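Local coordinates for protein GH127 beta-L-arabinofuranoside (Geobacillus stearothermophilus, PDB 4QK0) that probably hydrolyses beta-L-arabinofuranosides, releasing L-arabinose, as a bacterial glycoside hydrolase of family GH127, at residues 150-155 and 199-204; 254-259 and 286-291. All blocks are in the same frame, centred on the assembly; numbering follows the deposited sequence.

Contact 1. Residues 150-155 and 199-204; sequences AAVAYF and LKLYEV
Val-152 sets CG1 anti to its backbone N (chi1 171°) and CG2 anti to its carbonyl carbon, which aims both methyls at helix 194-205, while Val-204 carries CG1 between its backbone N and carbonyl carbon (chi1 87°) and meets Val-152 with one methyl and Phe-155 with the other. Helices 140-158 and 194-205 belong to the helical catalytic domain of the GH127 family, assigned to the six-hairpin clan, and their segments run roughly parallel, crossing at 32° with axes 9.6 Å apart. Val-152 lies at the middle of the contact: its CG2 sits 3.9 Å from CA of Leu-201 and also meets Leu-201 CD1 at 4.1 Å. The same methyl touches Val-204 CG1 and lies near the carbonyl oxygen of Lys-200. Lys-200 lends the contact its aliphatic base near Val-152 CG1, and its NZ turns to a salt bridge with Glu-149, one residue before segment 150-155. Leu-201 reaches on to Leu-164 of helix 162-177. One turn further along, the Phe-155 ring offers its edge, not its face, to Val-204: CG2 lies near the ring plane, 3.7 Å from CD2 and 4.0 Å from CE2.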
ATOM      1  N   ALA A 150      -1.606  21.742  30.487  1.00 22.05           N
ATOM      2  CA  ALA A 150      -2.630  21.301  31.441  1.00 24.66           C
ATOM      3  C   ALA A 150      -2.724  22.327  32.595  1.00 24.63           C
ATOM      4  O   ALA A 150      -3.803  22.636  33.059  1.00 24.40           O
ATOM      5  CB  ALA A 150      -2.264  19.941  32.020  1.00 25.09           C
ATOM      6  N   ALA A 151      -1.567  22.780  33.059  1.00 22.91           N
ATOM      7  CA  ALA A 151      -1.480  23.754  34.145  1.00 25.24           C
ATOM      8  C   ALA A 151      -2.131  25.094  33.785  1.00 24.96           C
ATOM      9  O   ALA A 151      -2.900  25.654  34.568  1.00 24.57           O
ATOM     10  CB  ALA A 151      -0.033  23.954  34.575  1.00 25.17           C
ATOM     11  N   VAL A 152      -1.898  25.557  32.566  1.00 25.91           N
ATOM     12  CA  VAL A 152      -2.565  26.770  32.090  1.00 26.23           C
ATOM     13  C   VAL A 152      -4.073  26.580  32.109  1.00 27.13           C
ATOM     14  O   VAL A 152      -4.827  27.418  32.640  1.00 28.95           O
ATOM     15  CB  VAL A 152      -2.107  27.168  30.666  1.00 24.81           C
ATOM     16  CG1 VAL A 152      -2.970  28.299  30.094  1.00 24.08           C
ATOM     17  CG2 VAL A 152      -0.665  27.596  30.694  1.00 24.13           C
ATOM     18  N   ALA A 153      -4.519  25.476  31.529  1.00 25.63           N
ATOM     19  CA  ALA A 153      -5.935  25.215  31.470  1.00 24.41           C
ATOM     20  C   ALA A 153      -6.572  25.105  32.865  1.00 25.46           C
ATOM     21  O   ALA A 153      -7.712  25.522  33.061  1.00 25.96           O
ATOM     22  CB  ALA A 153      -6.229  23.946  30.668  1.00 23.97           C
ATOM     23  N   TYR A 154      -5.878  24.437  33.762  1.00 25.49           N
ATOM     24  CA  TYR A 154      -6.395  24.177  35.075  1.00 28.26           C
ATOM     25  C   TYR A 154      -6.492  25.513  35.849  1.00 28.60           C
ATOM     26  O   TYR A 154      -7.443  25.738  36.566  1.00 26.63           O
ATOM     27  CB  TYR A 154      -5.502  23.136  35.803  1.00 30.10           C
ATOM     28  CG  TYR A 154      -6.167  22.568  37.027  1.00 36.19           C
ATOM     29  CD1 TYR A 154      -7.144  21.595  36.909  1.00 37.80           C
ATOM     30  CD2 TYR A 154      -5.864  23.044  38.309  1.00 39.67           C
ATOM     31  CE1 TYR A 154      -7.796  21.086  38.015  1.00 39.28           C
ATOM     32  CE2 TYR A 154      -6.500  22.536  39.428  1.00 35.51           C
ATOM     33  CZ  TYR A 154      -7.468  21.555  39.273  1.00 39.24           C
ATOM     34  OH  TYR A 154      -8.142  21.024  40.357  1.00 35.44           O
ATOM     35  N   PHE A 155      -5.520  26.400  35.667  1.00 30.68           N
ATOM     36  CA  PHE A 155      -5.623  27.732  36.243  1.00 31.94           C
ATOM     37  C   PHE A 155      -6.831  28.536  35.758  1.00 31.73           C
ATOM     38  O   PHE A 155      -7.581  29.107  36.551  1.00 34.28           O
ATOM     39  CB  PHE A 155      -4.369  28.525  35.966  1.00 32.30           C
ATOM     40  CG  PHE A 155      -4.451  29.917  36.486  1.00 33.83           C
ATOM     41  CD1 PHE A 155      -4.578  30.144  37.860  1.00 35.99           C
ATOM     42  CD2 PHE A 155      -4.460  30.994  35.628  1.00 33.24           C
ATOM     43  CE1 PHE A 155      -4.699  31.423  38.363  1.00 36.59           C
ATOM     44  CE2 PHE A 155      -4.568  32.287  36.126  1.00 34.40           C
ATOM     45  CZ  PHE A 155      -4.679  32.498  37.486  1.00 37.07           C
ATOM     46  N   LEU A 199       3.749  29.430  24.379  1.00 26.76           N
ATOM     47  CA  LEU A 199       2.886  30.574  24.049  1.00 30.52           C
ATOM     48  C   LEU A 199       1.730  30.675  25.003  1.00 30.20           C
ATOM     49  O   LEU A 199       1.317  31.753  25.366  1.00 28.61           O
ATOM     50  CB  LEU A 199       2.310  30.507  22.626  1.00 33.34           C
ATOM     51  CG  LEU A 199       3.279  30.444  21.471  1.00 40.43           C
ATOM     52  CD1 LEU A 199       2.547  30.531  20.126  1.00 45.74           C
ATOM     53  CD2 LEU A 199       4.261  31.598  21.580  1.00 45.81           C
ATOM     54  N   LYS A 200       1.128  29.550  25.343  1.00 30.71           N
ATOM     55  CA  LYS A 200      -0.014  29.601  26.233  1.00 30.54           C
ATOM     56  C   LYS A 200       0.431  30.069  27.602  1.00 26.45           C
ATOM     57  O   LYS A 200      -0.284  30.779  28.298  1.00 24.95           O
ATOM     58  CB  LYS A 200      -0.706  28.225  26.269  1.00 37.08           C
ATOM     59  CG  LYS A 200      -1.864  28.074  25.250  1.00 40.23           C
ATOM     60  CD  LYS A 200      -1.959  26.708  24.564  1.00 45.25           C
ATOM     61  CE  LYS A 200      -3.388  26.153  24.412  1.00 48.19           C
ATOM     62  NZ  LYS A 200      -3.639  24.903  25.245  1.00 45.69           N
ATOM     63  N   LEU A 201       1.590  29.612  28.031  1.00 24.68           N
ATOM     64  CA  LEU A 201       2.081  29.949  29.325  1.00 26.62           C
ATOM     65  C   LEU A 201       2.374  31.484  29.368  1.00 30.59           C
ATOM     66  O   LEU A 201       2.129  32.152  30.384  1.00 27.54           O
ATOM     67  CB  LEU A 201       3.367  29.200  29.619  1.00 27.45           C
ATOM     68  CG  LEU A 201       3.943  29.350  31.024  1.00 29.56           C
ATOM     69  CD1 LEU A 201       2.983  28.861  32.085  1.00 29.50           C
ATOM     70  CD2 LEU A 201       5.265  28.604  31.132  1.00 30.74           C
ATOM     71  N   TYR A 202       2.911  32.008  28.267  1.00 33.78           N
ATOM     72  CA  TYR A 202       3.105  33.434  28.111  1.00 35.41           C
ATOM     73  C   TYR A 202       1.784  34.208  28.217  1.00 34.12           C
ATOM     74  O   TYR A 202       1.726  35.198  28.915  1.00 31.86           O
ATOM     75  CB  TYR A 202       3.801  33.747  26.803  1.00 37.75           C
ATOM     76  CG  TYR A 202       3.746  35.205  26.472  1.00 39.41           C
ATOM     77  CD1 TYR A 202       4.535  36.140  27.180  1.00 41.39           C
ATOM     78  CD2 TYR A 202       2.902  35.670  25.490  1.00 40.63           C
ATOM     79  CE1 TYR A 202       4.479  37.499  26.889  1.00 42.28           C
ATOM     80  CE2 TYR A 202       2.825  37.032  25.198  1.00 43.66           C
ATOM     81  CZ  TYR A 202       3.606  37.939  25.900  1.00 45.70           C
ATOM     82  OH  TYR A 202       3.511  39.268  25.580  1.00 51.14           O
ATOM     83  N   GLU A 203       0.737  33.713  27.578  1.00 34.31           N
ATOM     84  CA  GLU A 203      -0.537  34.412  27.549  1.00 36.26           C
ATOM     85  C   GLU A 203      -1.105  34.509  28.918  1.00 37.92           C
ATOM     86  O   GLU A 203      -1.791  35.445  29.231  1.00 40.17           O
ATOM     87  CB  GLU A 203      -1.561  33.702  26.694  1.00 38.02           C
ATOM     88  CG  GLU A 203      -1.373  33.892  25.209  1.00 43.01           C
ATOM     89  CD  GLU A 203      -2.003  32.790  24.333  1.00 47.20           C
ATOM     90  OE1 GLU A 203      -2.617  31.796  24.811  1.00 45.99           O
ATOM     91  OE2 GLU A 203      -1.862  32.937  23.113  1.00 48.13           O
ATOM     92  N   VAL A 204      -0.837  33.534  29.768  1.00 38.49           N
ATOM     93  CA  VAL A 204      -1.461  33.557  31.071  1.00 34.33           C
ATOM     94  C   VAL A 204      -0.577  34.222  32.090  1.00 30.07           C
ATOM     95  O   VAL A 204      -1.072  34.622  33.104  1.00 33.48           O
ATOM     96  CB  VAL A 204      -1.922  32.126  31.502  1.00 35.96           C
ATOM     97  CG1 VAL A 204      -0.827  31.358  32.197  1.00 34.79           C
ATOM     98  CG2 VAL A 204      -3.137  32.208  32.373  1.00 40.67           C
TER

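Contact 2. Residues 254-259 and 286-291; sequences IPVREQ and ESLKQA
Residues 256-258 form a single 3-10 turn, closed by backbone bonds from Glu-258 N to Pro-255 O and from Gln-259 N to Val-256 O, and it faces the first turns of helix 286-302. The backbones come closest at Arg-257 and Ala-291, whose CA atoms are 5.4 Å apart; the CB of Ala-291 packs 4.1 Å from CA of Arg-257. The arginine chain, extended from CG to NE, then runs toward the start of the helix. Its NE donates to Ser-287 OG at 3.0 Å, moderately bent at 145°, with the oxygen in the guanidinium plane at its edge. Leu-288 CD1 lies over the centre of one face, 3.9 Å above it, and also meets Val-256 CG2 at 4.1 Å. Here a loop of the helical GH127 catalytic domain is fastened to a helix N-terminus: Asp-285, just ahead of the helix, accepts from Leu-288 N, bonds Ser-287 OG and forms a salt bridge with Arg-257 NH2. Asp-219, on helix 208-220, pairs with NH1. A leucine in place of Arg-257 would probably leave Asp-285 and Asp-219 without this cationic partner and Ser-287 OG without its NE donor. Val-256 packs on Met-272 and Met-276 of helix 266-283.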
ATOM      1  N   ILE A 254      15.543  21.576   7.461  1.00 33.43           N
ATOM      2  CA  ILE A 254      15.918  22.937   7.101  1.00 33.78           C
ATOM      3  C   ILE A 254      15.120  23.898   7.978  1.00 31.18           C
ATOM      4  O   ILE A 254      14.129  23.518   8.558  1.00 29.18           O
ATOM      5  CB  ILE A 254      15.569  23.264   5.618  1.00 36.04           C
ATOM      6  CG1 ILE A 254      14.049  23.157   5.380  1.00 34.65           C
ATOM      7  CG2 ILE A 254      16.337  22.374   4.670  1.00 37.51           C
ATOM      8  CD1 ILE A 254      13.640  23.195   3.907  1.00 40.41           C
ATOM      9  N   PRO A 255      15.524  25.166   8.027  1.00 28.23           N
ATOM     10  CA  PRO A 255      14.837  26.061   8.903  1.00 27.17           C
ATOM     11  C   PRO A 255      13.391  26.252   8.509  1.00 27.32           C
ATOM     12  O   PRO A 255      13.051  26.154   7.337  1.00 29.42           O
ATOM     13  CB  PRO A 255      15.667  27.366   8.789  1.00 29.17           C
ATOM     14  CG  PRO A 255      17.062  26.902   8.439  1.00 29.05           C
ATOM     15  CD  PRO A 255      16.792  25.735   7.507  1.00 30.59           C
ATOM     16  N   VAL A 256      12.550  26.576   9.486  1.00 25.20           N
ATOM     17  CA  VAL A 256      11.125  26.539   9.242  1.00 28.25           C
ATOM     18  C   VAL A 256      10.670  27.498   8.146  1.00 31.76           C
ATOM     19  O   VAL A 256       9.785  27.135   7.385  1.00 28.06           O
ATOM     20  CB  VAL A 256      10.279  26.769  10.481  1.00 28.86           C
ATOM     21  CG1 VAL A 256      10.612  25.706  11.520  1.00 28.06           C
ATOM     22  CG2 VAL A 256      10.484  28.163  11.044  1.00 32.49           C
ATOM     23  N   ARG A 257      11.317  28.664   8.024  1.00 29.57           N
ATOM     24  CA  ARG A 257      10.952  29.622   6.993  1.00 33.40           C
ATOM     25  C   ARG A 257      11.306  29.131   5.590  1.00 30.80           C
ATOM     26  O   ARG A 257      10.747  29.613   4.637  1.00 37.12           O
ATOM     27  CB  ARG A 257      11.561  31.026   7.245  1.00 35.54           C
ATOM     28  CG  ARG A 257      11.031  31.724   8.491  1.00 36.04           C
ATOM     29  CD  ARG A 257      11.913  32.879   8.932  1.00 33.24           C
ATOM     30  NE  ARG A 257      11.470  33.501  10.188  1.00 30.21           N
ATOM     31  CZ  ARG A 257      11.744  33.027  11.386  1.00 33.55           C
ATOM     32  NH1 ARG A 257      12.391  31.866  11.520  1.00 37.45           N
ATOM     33  NH2 ARG A 257      11.324  33.662  12.477  1.00 35.29           N
ATOM     34  N   GLU A 258      12.182  28.155   5.456  1.00 30.53           N
ATOM     35  CA  GLU A 258      12.453  27.605   4.136  1.00 31.58           C
ATOM     36  C   GLU A 258      11.582  26.369   3.803  1.00 32.00           C
ATOM     37  O   GLU A 258      11.692  25.822   2.717  1.00 32.62           O
ATOM     38  CB  GLU A 258      13.913  27.209   4.056  1.00 35.32           C
ATOM     39  CG  GLU A 258      14.800  28.419   4.235  1.00 41.79           C
ATOM     40  CD  GLU A 258      16.274  28.076   4.450  1.00 47.66           C
ATOM     41  OE1 GLU A 258      16.899  28.831   5.225  1.00 55.40           O
ATOM     42  OE2 GLU A 258      16.821  27.088   3.878  1.00 44.85           O
ATOM     43  N   GLN A 259      10.753  25.921   4.748  1.00 30.54           N
ATOM     44  CA  GLN A 259       9.823  24.801   4.519  1.00 27.62           C
ATOM     45  C   GLN A 259       8.599  25.295   3.764  1.00 28.26           C
ATOM     46  O   GLN A 259       7.765  26.061   4.287  1.00 28.09           O
ATOM     47  CB  GLN A 259       9.451  24.103   5.852  1.00 24.96           C
ATOM     48  CG  GLN A 259      10.644  23.425   6.464  1.00 24.28           C
ATOM     49  CD  GLN A 259      10.328  22.663   7.739  1.00 28.81           C
ATOM     50  OE1 GLN A 259       9.210  22.134   7.921  1.00 25.61           O
ATOM     51  NE2 GLN A 259      11.299  22.628   8.656  1.00 26.95           N
ATOM     52  N   GLU A 286       6.569  39.010   9.752  1.00 42.62           N
ATOM     53  CA  GLU A 286       5.947  38.829   8.446  1.00 39.88           C
ATOM     54  C   GLU A 286       6.505  37.597   7.701  1.00 38.71           C
ATOM     55  O   GLU A 286       5.777  36.947   6.981  1.00 44.10           O
ATOM     56  CB  GLU A 286       6.127  40.111   7.572  1.00 41.81           C
ATOM     57  CG  GLU A 286       5.495  40.037   6.173  1.00 45.68           C
ATOM     58  CD  GLU A 286       3.960  39.818   6.207  1.00 53.48           C
ATOM     59  OE1 GLU A 286       3.271  40.366   7.107  1.00 60.38           O
ATOM     60  OE2 GLU A 286       3.421  39.099   5.344  1.00 57.19           O
ATOM     61  N   SER A 287       7.785  37.321   7.867  1.00 36.36           N
ATOM     62  CA  SER A 287       8.424  36.220   7.209  1.00 40.31           C
ATOM     63  C   SER A 287       7.835  34.876   7.729  1.00 40.54           C
ATOM     64  O   SER A 287       7.658  33.916   6.969  1.00 36.53           O
ATOM     65  CB  SER A 287       9.946  36.261   7.451  1.00 39.46           C
ATOM     66  OG  SER A 287      10.281  35.944   8.821  1.00 42.52           O
ATOM     67  N   LEU A 288       7.531  34.849   9.015  1.00 33.73           N
ATOM     68  CA  LEU A 288       6.978  33.694   9.622  1.00 36.37           C
ATOM     69  C   LEU A 288       5.492  33.555   9.242  1.00 32.51           C
ATOM     70  O   LEU A 288       5.008  32.462   8.964  1.00 32.27           O
ATOM     71  CB  LEU A 288       7.184  33.775  11.126  1.00 35.24           C
ATOM     72  CG  LEU A 288       7.165  32.510  11.943  1.00 38.38           C
ATOM     73  CD1 LEU A 288       8.097  31.465  11.363  1.00 39.30           C
ATOM     74  CD2 LEU A 288       7.572  32.872  13.376  1.00 36.09           C
ATOM     75  N   LYS A 289       4.808  34.672   9.176  1.00 28.41           N
ATOM     76  CA  LYS A 289       3.451  34.705   8.716  1.00 31.95           C
ATOM     77  C   LYS A 289       3.313  34.119   7.315  1.00 30.96           C
ATOM     78  O   LYS A 289       2.404  33.349   7.056  1.00 29.93           O
ATOM     79  CB  LYS A 289       2.928  36.137   8.708  1.00 32.86           C
ATOM     80  CG  LYS A 289       1.523  36.302   8.165  1.00 35.98           C
ATOM     81  CD  LYS A 289       0.970  37.701   8.415  1.00 37.96           C
ATOM     82  CE  LYS A 289      -0.226  37.935   7.511  1.00 44.61           C
ATOM     83  NZ  LYS A 289      -1.102  39.018   8.000  1.00 49.79           N
ATOM     84  N   GLN A 290       4.195  34.519   6.427  1.00 32.01           N
ATOM     85  CA  GLN A 290       4.178  34.036   5.052  1.00 36.39           C
ATOM     86  C   GLN A 290       4.528  32.575   4.963  1.00 29.93           C
ATOM     87  O   GLN A 290       3.920  31.876   4.195  1.00 29.41           O
ATOM     88  CB  GLN A 290       5.154  34.815   4.188  1.00 40.54           C
ATOM     89  CG  GLN A 290       4.485  36.058   3.628  1.00 52.51           C
ATOM     90  CD  GLN A 290       5.478  37.041   3.054  1.00 58.44           C
ATOM     91  OE1 GLN A 290       6.624  36.687   2.743  1.00 65.68           O
ATOM     92  NE2 GLN A 290       5.057  38.297   2.931  1.00 68.70           N
ATOM     93  N   ALA A 291       5.486  32.123   5.763  1.00 28.97           N
ATOM     94  CA  ALA A 291       5.816  30.695   5.823  1.00 28.87           C
ATOM     95  C   ALA A 291       4.588  29.876   6.228  1.00 26.93           C
ATOM     96  O   ALA A 291       4.265  28.896   5.592  1.00 28.30           O
ATOM     97  CB  ALA A 291       6.959  30.443   6.775  1.00 28.35           C
TER

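How the contacts relate
Both contacts lie in the helical catalytic domain, their centres 26 Å apart and their nearest atoms about 9 Å apart, without touching. Contact 1 joins helices 140-158 and 194-205, side by side, and is apolar across its interface; the charge of Lys-200 is taken up by Glu-149, outside the two segments. Contact 2 ties a short loop turn to a helix start and combines a small buried apolar patch with an ionic network on its more exposed side, where Ser-287 lies. Neither is wholly core: contact 1 is partly buried, contact 2 buried but polar at one side. Helix 208-220 borders both, receiving Leu-199 and Leu-201 from 199-204 and Val-256, Arg-257 and Leu-288 from contact 2.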